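Local coordinates for protein L-lactate dehydrogenase (Trichomonas vaginalis, PDB 4UUL) that is a lactate dehydrogenase of the LDH/MDH superfamily, whose NAD-dependent members interconvert 2-oxo acids such as pyruvate or oxaloacetate and L-2-hydroxy acids, at residues M156-Q159 against N160-Y163; F315-K318 against D319-E323; T205-V208 against V209-L212; F257-A260 against P261-L265. The protein carries 1 engineered substitution. One frame throughout, in Å; residues are numbered along the deposited sequence.

Contact 1 (M156-Q159 against N160-Y163); sequences MLDQ and NRAY
Q159 and Y163 are one helical turn apart, and their side chains run alongside each other in the same direction. CG of Q159 lies 3.7 Å from CE2 of Y163, and the amide is turned 46° against the ring. The Q159 chain is extended, with CG anti to the backbone N (chi1 178°), which lays the amide alongside the CE2 side of the ring. NE2 of Q159 donates to a water 3.0 Å away, and that water donates in turn to OD1 of N160 at 2.7 Å. OD1 of N160 also meets CE of M156 at 3.3 Å. Both amides have further partners: Q159 bonds S266 OG and V264 O, and ND2 of N160 bonds Q250. R161 extends from the next position. CD2 of L157 sits over one face of its guanidinium, near the rim and 3.7 Å from NH2 of R161. A second water lies at the guanidinium edge, in plane. It takes a bond from NH1 of R161 at 2.9 Å and gives one to OD2 of D158 at 2.6 Å, so acid and arginine are joined by water. NE of R161 forms a salt bridge with D58 of the second subunit. OD1 of D158 is bonded to NE2 of H186, the predicted proton acceptor. This Asp-His pair, with its aspartate on a helix, is characteristic of the LDH/MDH active site.

Contact 2 (F315-K318 against D319-E323); sequences FTEK and DLFHE
E317 and F321 stand side by side on the helix surface and point the same way. CG of E317 lies 3.9 Å from CE2 of F321, so the aliphatic part of the glutamate makes the contact. The carboxylate and ring planes are 65° apart. The ring also approaches the backbone: O of E317 lies at its edge, near its plane, 3.2 Å from CD2 of F321. F321 has CG anti to its carbonyl carbon (chi1 -84°), which sets the ring edge beside the preceding turn. The same carbonyl of E317 accepts the helical bond from N of F321 at 3.0 Å. The carboxylate of E317 finds its partner elsewhere, with OE2 bonded to K280 N. On another side of the helix, CB of D319 rests 3.4 Å from O of T316. OG1 of T316 and OD2 of D319 both bond OG of S189, and N185 joins each of them as well. L320 places CG 3.6 Å from O of T316. The turn belongs to the long helix 307-337. T316, E317 and L320 pack on F285 of strand 284-291, and F321 leans on V283 just before that strand.

Contact 3 (T205-V208 against V209-L212); sequences TQKV and VDVL
The side-chain amide of Q206 has CG2 of V211 over one of its faces. The methyl is 3.5 Å from OE1 of Q206 and 3.6 Å from both CD and NE2, so it meets the whole group. The two side chains cross at about a right angle. The carboxylate of D210 is flanked by carbon too: CB of K207 stands over one of its faces, 3.5 Å from OD2 of D210, and CD of K207 lies on that same side. A water sits close to the carboxylate plane. It donates to OD2 of D210 at 2.6 Å and accepts from N of K207 at 2.9 Å. NZ of K207 turns to O of T195. Two backbone bonds meet at O of V208. N of L212 comes nearly straight at it, while N of V211 lies above the carbonyl plane. V208 and L212 run side by side, with CG1 of V208 3.7 Å from CD1 of L212. The chemistry is thus mixed. The V208-L212 pair faces L170 of helix 156-170, while the V211 methyl lies against a polar amide. The charges of K207 and D210 do not pair directly. N of D210 bonds O of K207, and the D210 carboxylate uses water.

Contact 4 (F257-A260 against P261-L265); sequences FGTA and PGEVL
Direct hydrogen bonds join A260 and E263 twice. N of E263 donates to O of A260 at 2.9 Å, closing a type II beta turn with P261 and G262 at its corners. In return, OE1 of E263 accepts from N of A260, also at 2.9 Å and nearly straight. The donor meets OE1 on its anti side, 23° out of the carboxylate plane. The glutamate chain is extended, with CG anti to the backbone N (chi1 -172°), and this brings OE1 back over the start of the turn. A water supplies the second kind of link. It accepts from OG1 of T259 at 2.7 Å and donates to O of A260 and O of E263. OG1 of T259 is also bonded to N of V291. Van der Waals contacts make up the rest. CB of T259 lies 3.4 Å from OE1 of E263. CG2 of T259 meets CD1 of L265 at 3.8 Å as the two side chains slide past each other in opposite directions. CB of A260 is tight against CD of P261. G262 has the positive phi, 85°, that the third position of such a turn calls for. The chemistry implies a turn held largely by polar links. O of A260 has two donors, N of E263 and the water, while one carboxylate oxygen fixes the N-H of A260.

In the fold
Along the chain the contacts come in the order 1, 3, 4, 2. Each is local, so none closes a long loop, and none nests in or crosses another. Contact 1 opens helix 156-170. Contact 3 follows where strand 204-207 ends, and its V208 and L212 pack on the far end of that helix. Contact 4 is the turn from helix 242-257 into strand 265-270. It touches contact 1, where SD of M156 packs on CD2 of L265. Contact 2 comes last, on helix 307-337, with nearest atoms about 11 Å from contact 1. Strand 284-291 is a shared neighbour of contacts 2 and 4. All four belong to the C-terminal alpha/beta part of the enzyme.

Contact 1 (M156-Q159 against N160-Y163)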
# COMPACT_ATOMS: atom_id res chain seq x y z
N MET B 156 -10.05 14.46 2.91
CA MET B 156 -10.75 13.24 2.47
C MET B 156 -10.72 12.07 3.45
O MET B 156 -11.58 11.20 3.36
CB MET B 156 -10.23 12.75 1.10
CG MET B 156 -10.93 13.44 -0.05
SD MET B 156 -12.70 13.18 -0.15
CE MET B 156 -12.72 11.38 -0.23
N LEU B 157 -9.76 12.01 4.37
CA LEU B 157 -9.81 10.98 5.38
C LEU B 157 -11.08 11.11 6.19
O LEU B 157 -11.76 10.10 6.48
CB LEU B 157 -8.59 10.99 6.29
CG LEU B 157 -8.53 9.99 7.43
CD1 LEU B 157 -8.72 8.54 6.95
CD2 LEU B 157 -7.27 10.16 8.22
N ASP B 158 -11.39 12.32 6.61
CA ASP B 158 -12.59 12.53 7.40
C ASP B 158 -13.87 12.27 6.60
O ASP B 158 -14.84 11.69 7.11
CB ASP B 158 -12.60 13.95 7.93
CG ASP B 158 -11.30 14.29 8.55
OD1 ASP B 158 -10.31 14.69 7.83
OD2 ASP B 158 -11.29 14.17 9.79
N GLN B 159 -13.85 12.64 5.32
CA GLN B 159 -14.98 12.33 4.47
C GLN B 159 -15.19 10.82 4.36
O GLN B 159 -16.31 10.33 4.48
CB GLN B 159 -14.84 12.96 3.07
CG GLN B 159 -15.99 12.57 2.19
CD GLN B 159 -16.03 13.29 0.86
OE1 GLN B 159 -15.98 14.52 0.84
NE2 GLN B 159 -16.23 12.58 -0.22
N ASN B 160 -14.12 10.08 4.11
CA ASN B 160 -14.19 8.63 3.98
C ASN B 160 -14.70 8.01 5.27
O ASN B 160 -15.55 7.09 5.23
CB ASN B 160 -12.86 8.03 3.51
CG ASN B 160 -12.59 8.32 2.06
OD1 ASN B 160 -13.51 8.53 1.27
ND2 ASN B 160 -11.34 8.28 1.70
N ARG B 161 -14.20 8.47 6.41
CA ARG B 161 -14.69 7.99 7.69
C ARG B 161 -16.18 8.20 7.81
O ARG B 161 -16.92 7.34 8.31
CB ARG B 161 -14.01 8.67 8.86
CG ARG B 161 -12.61 8.21 9.09
CD ARG B 161 -11.89 9.04 10.09
NE ARG B 161 -10.60 8.50 10.45
CZ ARG B 161 -9.62 9.18 11.00
NH1 ARG B 161 -9.76 10.51 11.20
NH2 ARG B 161 -8.52 8.54 11.28
N ALA B 162 -16.63 9.39 7.42
CA ALA B 162 -18.04 9.73 7.55
C ALA B 162 -18.92 8.90 6.65
O ALA B 162 -19.99 8.43 7.06
CB ALA B 162 -18.24 11.21 7.25
N TYR B 163 -18.45 8.63 5.43
CA TYR B 163 -19.22 7.77 4.54
C TYR B 163 -19.39 6.36 5.09
O TYR B 163 -20.50 5.81 5.04
CB TYR B 163 -18.59 7.70 3.14
CG TYR B 163 -19.16 8.70 2.14
CD1 TYR B 163 -20.25 8.40 1.35
CD2 TYR B 163 -18.59 9.97 1.99
CE1 TYR B 163 -20.76 9.32 0.46
CE2 TYR B 163 -19.08 10.90 1.10
CZ TYR B 163 -20.17 10.56 0.32
OH TYR B 163 -20.70 11.46 -0.57
O HOH W 1 -12.16 12.10 11.09
O HOH W 2 -15.83 9.63 0.30

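Contact 2 (F315-K318 against D319-E323)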
# COMPACT_ATOMS: atom_id res chain seq x y z
N PHE B 315 -18.37 29.42 12.75
CA PHE B 315 -17.49 29.12 13.87
C PHE B 315 -16.14 28.59 13.36
O PHE B 315 -15.08 28.95 13.86
CB PHE B 315 -18.14 28.08 14.78
CG PHE B 315 -17.40 27.77 16.01
CD1 PHE B 315 -17.59 28.53 17.16
CD2 PHE B 315 -16.54 26.70 16.07
CE1 PHE B 315 -16.91 28.23 18.33
CE2 PHE B 315 -15.82 26.40 17.22
CZ PHE B 315 -16.02 27.17 18.37
N THR B 316 -16.15 27.70 12.36
CA THR B 316 -14.90 27.12 11.85
C THR B 316 -14.15 28.16 11.04
O THR B 316 -12.91 28.21 11.07
CB THR B 316 -15.16 25.81 11.10
OG1 THR B 316 -13.90 25.13 10.91
CG2 THR B 316 -15.77 26.03 9.73
N GLU B 317 -14.84 29.06 10.35
CA GLU B 317 -14.18 30.19 9.70
C GLU B 317 -13.43 31.05 10.70
O GLU B 317 -12.25 31.38 10.53
CB GLU B 317 -15.22 31.03 8.96
CG GLU B 317 -14.71 32.33 8.32
CD GLU B 317 -15.86 33.18 7.83
OE1 GLU B 317 -16.78 33.46 8.61
OE2 GLU B 317 -15.83 33.55 6.71
N LYS B 318 -14.12 31.41 11.78
CA LYS B 318 -13.50 32.22 12.84
C LYS B 318 -12.26 31.49 13.40
O LYS B 318 -11.20 32.08 13.61
CB LYS B 318 -14.55 32.49 13.95
CG LYS B 318 -14.02 33.31 15.09
CD LYS B 318 -15.18 33.65 16.06
CE LYS B 318 -14.79 34.46 17.29
NZ LYS B 318 -13.85 33.78 18.14
N ASP B 319 -12.39 30.18 13.62
CA ASP B 319 -11.29 29.36 14.13
C ASP B 319 -10.09 29.41 13.19
O ASP B 319 -8.95 29.62 13.63
CB ASP B 319 -11.79 27.93 14.26
CG ASP B 319 -10.84 26.99 14.83
OD1 ASP B 319 -10.08 27.36 15.73
OD2 ASP B 319 -10.83 25.79 14.40
N LEU B 320 -10.32 29.30 11.88
CA LEU B 320 -9.20 29.35 10.93
C LEU B 320 -8.51 30.69 10.92
O LEU B 320 -7.29 30.73 10.85
CB LEU B 320 -9.69 28.97 9.55
CG LEU B 320 -9.89 27.48 9.35
CD1 LEU B 320 -10.87 27.24 8.20
CD2 LEU B 320 -8.58 26.80 9.10
N PHE B 321 -9.27 31.78 10.99
CA PHE B 321 -8.62 33.08 10.99
C PHE B 321 -7.78 33.23 12.27
O PHE B 321 -6.71 33.85 12.27
CB PHE B 321 -9.65 34.22 10.82
CG PHE B 321 -9.98 34.45 9.37
CD1 PHE B 321 -9.16 35.23 8.56
CD2 PHE B 321 -11.06 33.81 8.79
CE1 PHE B 321 -9.40 35.41 7.21
CE2 PHE B 321 -11.30 33.93 7.42
CZ PHE B 321 -10.50 34.75 6.65
N HIS B 322 -8.29 32.72 13.37
CA HIS B 322 -7.54 32.75 14.63
C HIS B 322 -6.24 31.93 14.55
O HIS B 322 -5.19 32.39 14.99
CB HIS B 322 -8.42 32.27 15.75
CG HIS B 322 -7.76 32.37 17.07
ND1 HIS B 322 -7.23 33.55 17.53
CD2 HIS B 322 -7.49 31.44 18.00
CE1 HIS B 322 -6.66 33.34 18.70
NE2 HIS B 322 -6.82 32.08 19.02
N GLU B 323 -6.30 30.74 13.99
CA GLU B 323 -5.09 29.95 13.86
C GLU B 323 -4.04 30.66 13.00
O GLU B 323 -2.84 30.64 13.28
CB GLU B 323 -5.32 28.57 13.25
CG GLU B 323 -6.18 27.64 14.09
CD GLU B 323 -6.07 26.19 13.62
OE1 GLU B 323 -5.36 25.90 12.62
OE2 GLU B 323 -6.66 25.33 14.26

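Contact 3 (T205-V208 against V209-L212)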
# COMPACT_ATOMS: atom_id res chain seq x y z
N THR B 205 -34.98 6.75 -2.67
CA THR B 205 -33.97 7.72 -2.30
C THR B 205 -34.57 8.67 -1.29
O THR B 205 -35.65 9.22 -1.51
CB THR B 205 -33.44 8.47 -3.52
OG1 THR B 205 -32.79 7.55 -4.40
CG2 THR B 205 -32.45 9.52 -3.10
N GLN B 206 -33.87 8.87 -0.17
CA GLN B 206 -34.29 9.77 0.90
C GLN B 206 -33.12 10.59 1.42
O GLN B 206 -31.97 10.25 1.19
CB GLN B 206 -34.84 9.01 2.10
CG GLN B 206 -36.01 8.09 1.81
CD GLN B 206 -36.60 7.55 3.07
OE1 GLN B 206 -36.27 6.43 3.49
NE2 GLN B 206 -37.46 8.34 3.72
N LYS B 207 -33.42 11.66 2.14
CA LYS B 207 -32.41 12.42 2.84
C LYS B 207 -32.01 11.72 4.12
O LYS B 207 -32.85 11.25 4.90
CB LYS B 207 -32.90 13.83 3.18
CG LYS B 207 -32.93 14.77 2.00
CD LYS B 207 -33.47 16.15 2.42
CE LYS B 207 -32.49 16.95 3.19
NZ LYS B 207 -31.39 17.29 2.30
N VAL B 208 -30.71 11.65 4.35
CA VAL B 208 -30.21 11.01 5.54
C VAL B 208 -30.82 11.62 6.80
O VAL B 208 -31.22 10.91 7.69
CB VAL B 208 -28.67 11.09 5.57
CG1 VAL B 208 -28.09 10.63 6.91
CG2 VAL B 208 -28.08 10.27 4.42
N VAL B 209 -30.91 12.96 6.87
CA VAL B 209 -31.39 13.58 8.12
C VAL B 209 -32.90 13.41 8.32
O VAL B 209 -33.43 13.67 9.40
CB VAL B 209 -31.06 15.08 8.21
CG1 VAL B 209 -29.55 15.27 8.27
CG2 VAL B 209 -31.72 15.83 7.06
N ASP B 210 -33.61 12.93 7.29
CA ASP B 210 -35.05 12.67 7.40
C ASP B 210 -35.31 11.28 7.95
O ASP B 210 -36.44 10.98 8.29
CB ASP B 210 -35.73 12.81 6.05
CG ASP B 210 -35.82 14.24 5.57
OD1 ASP B 210 -35.56 15.17 6.37
OD2 ASP B 210 -36.15 14.44 4.38
N VAL B 211 -34.28 10.44 7.96
CA VAL B 211 -34.40 9.06 8.40
C VAL B 211 -33.70 8.84 9.73
O VAL B 211 -34.25 8.21 10.60
CB VAL B 211 -33.88 8.10 7.34
CG1 VAL B 211 -33.87 6.67 7.85
CG2 VAL B 211 -34.74 8.20 6.09
N LEU B 212 -32.48 9.33 9.88
CA LEU B 212 -31.74 9.17 11.12
C LEU B 212 -32.21 10.14 12.22
O LEU B 212 -32.65 11.27 11.93
CB LEU B 212 -30.23 9.30 10.88
CG LEU B 212 -29.70 8.18 9.99
CD1 LEU B 212 -28.21 8.34 9.81
CD2 LEU B 212 -30.03 6.78 10.55
O HOH W 3 -36.17 12.55 2.61

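Contact 4 (F257-A260 against P261-L265)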
# COMPACT_ATOMS: atom_id res chain seq x y z
N PHE B 257 -6.28 14.86 -12.50
CA PHE B 257 -6.97 14.34 -13.70
C PHE B 257 -8.47 14.54 -13.72
O PHE B 257 -9.12 14.25 -14.74
CB PHE B 257 -6.64 12.86 -13.94
CG PHE B 257 -5.17 12.60 -14.00
CD1 PHE B 257 -4.43 13.08 -15.07
CD2 PHE B 257 -4.52 11.91 -12.99
CE1 PHE B 257 -3.08 12.90 -15.12
CE2 PHE B 257 -3.15 11.71 -13.07
CZ PHE B 257 -2.45 12.20 -14.13
N GLY B 258 -9.03 15.07 -12.64
CA GLY B 258 -10.46 15.34 -12.60
C GLY B 258 -11.27 14.33 -11.83
O GLY B 258 -10.86 13.19 -11.65
N THR B 259 -12.41 14.78 -11.33
CA THR B 259 -13.35 13.92 -10.63
C THR B 259 -14.40 13.36 -11.58
O THR B 259 -14.56 13.85 -12.70
CB THR B 259 -14.01 14.70 -9.49
OG1 THR B 259 -14.55 15.93 -10.00
CG2 THR B 259 -13.02 15.00 -8.40
N ALA B 260 -15.11 12.34 -11.09
CA ALA B 260 -16.09 11.59 -11.87
C ALA B 260 -17.46 12.26 -11.81
O ALA B 260 -17.70 13.06 -10.94
CB ALA B 260 -16.18 10.17 -11.33
N PRO B 261 -18.36 11.96 -12.75
CA PRO B 261 -19.67 12.62 -12.73
C PRO B 261 -20.37 12.38 -11.39
O PRO B 261 -20.44 11.25 -10.91
CB PRO B 261 -20.43 11.97 -13.88
CG PRO B 261 -19.34 11.50 -14.81
CD PRO B 261 -18.24 11.06 -13.91
N GLY B 262 -20.84 13.45 -10.77
CA GLY B 262 -21.58 13.34 -9.54
C GLY B 262 -20.68 13.28 -8.31
O GLY B 262 -21.16 13.41 -7.17
N GLU B 263 -19.37 13.10 -8.51
CA GLU B 263 -18.47 12.98 -7.39
C GLU B 263 -18.19 14.33 -6.70
O GLU B 263 -17.96 15.32 -7.36
CB GLU B 263 -17.15 12.38 -7.85
CG GLU B 263 -16.19 12.03 -6.73
CD GLU B 263 -14.96 11.28 -7.23
OE1 GLU B 263 -14.48 11.58 -8.35
OE2 GLU B 263 -14.54 10.34 -6.52
N VAL B 264 -18.27 14.32 -5.38
CA VAL B 264 -18.06 15.48 -4.56
C VAL B 264 -17.01 15.12 -3.52
O VAL B 264 -17.25 14.25 -2.65
CB VAL B 264 -19.35 15.95 -3.87
CG1 VAL B 264 -19.07 17.12 -2.95
CG2 VAL B 264 -20.37 16.38 -4.95
N LEU B 265 -15.83 15.75 -3.63
CA LEU B 265 -14.73 15.49 -2.70
C LEU B 265 -14.46 16.71 -1.83
O LEU B 265 -14.24 17.82 -2.35
CB LEU B 265 -13.45 15.17 -3.46
CG LEU B 265 -13.49 13.93 -4.38
CD1 LEU B 265 -12.13 13.65 -4.94
CD2 LEU B 265 -14.08 12.71 -3.71
O HOH W 4 -17.19 15.59 -9.96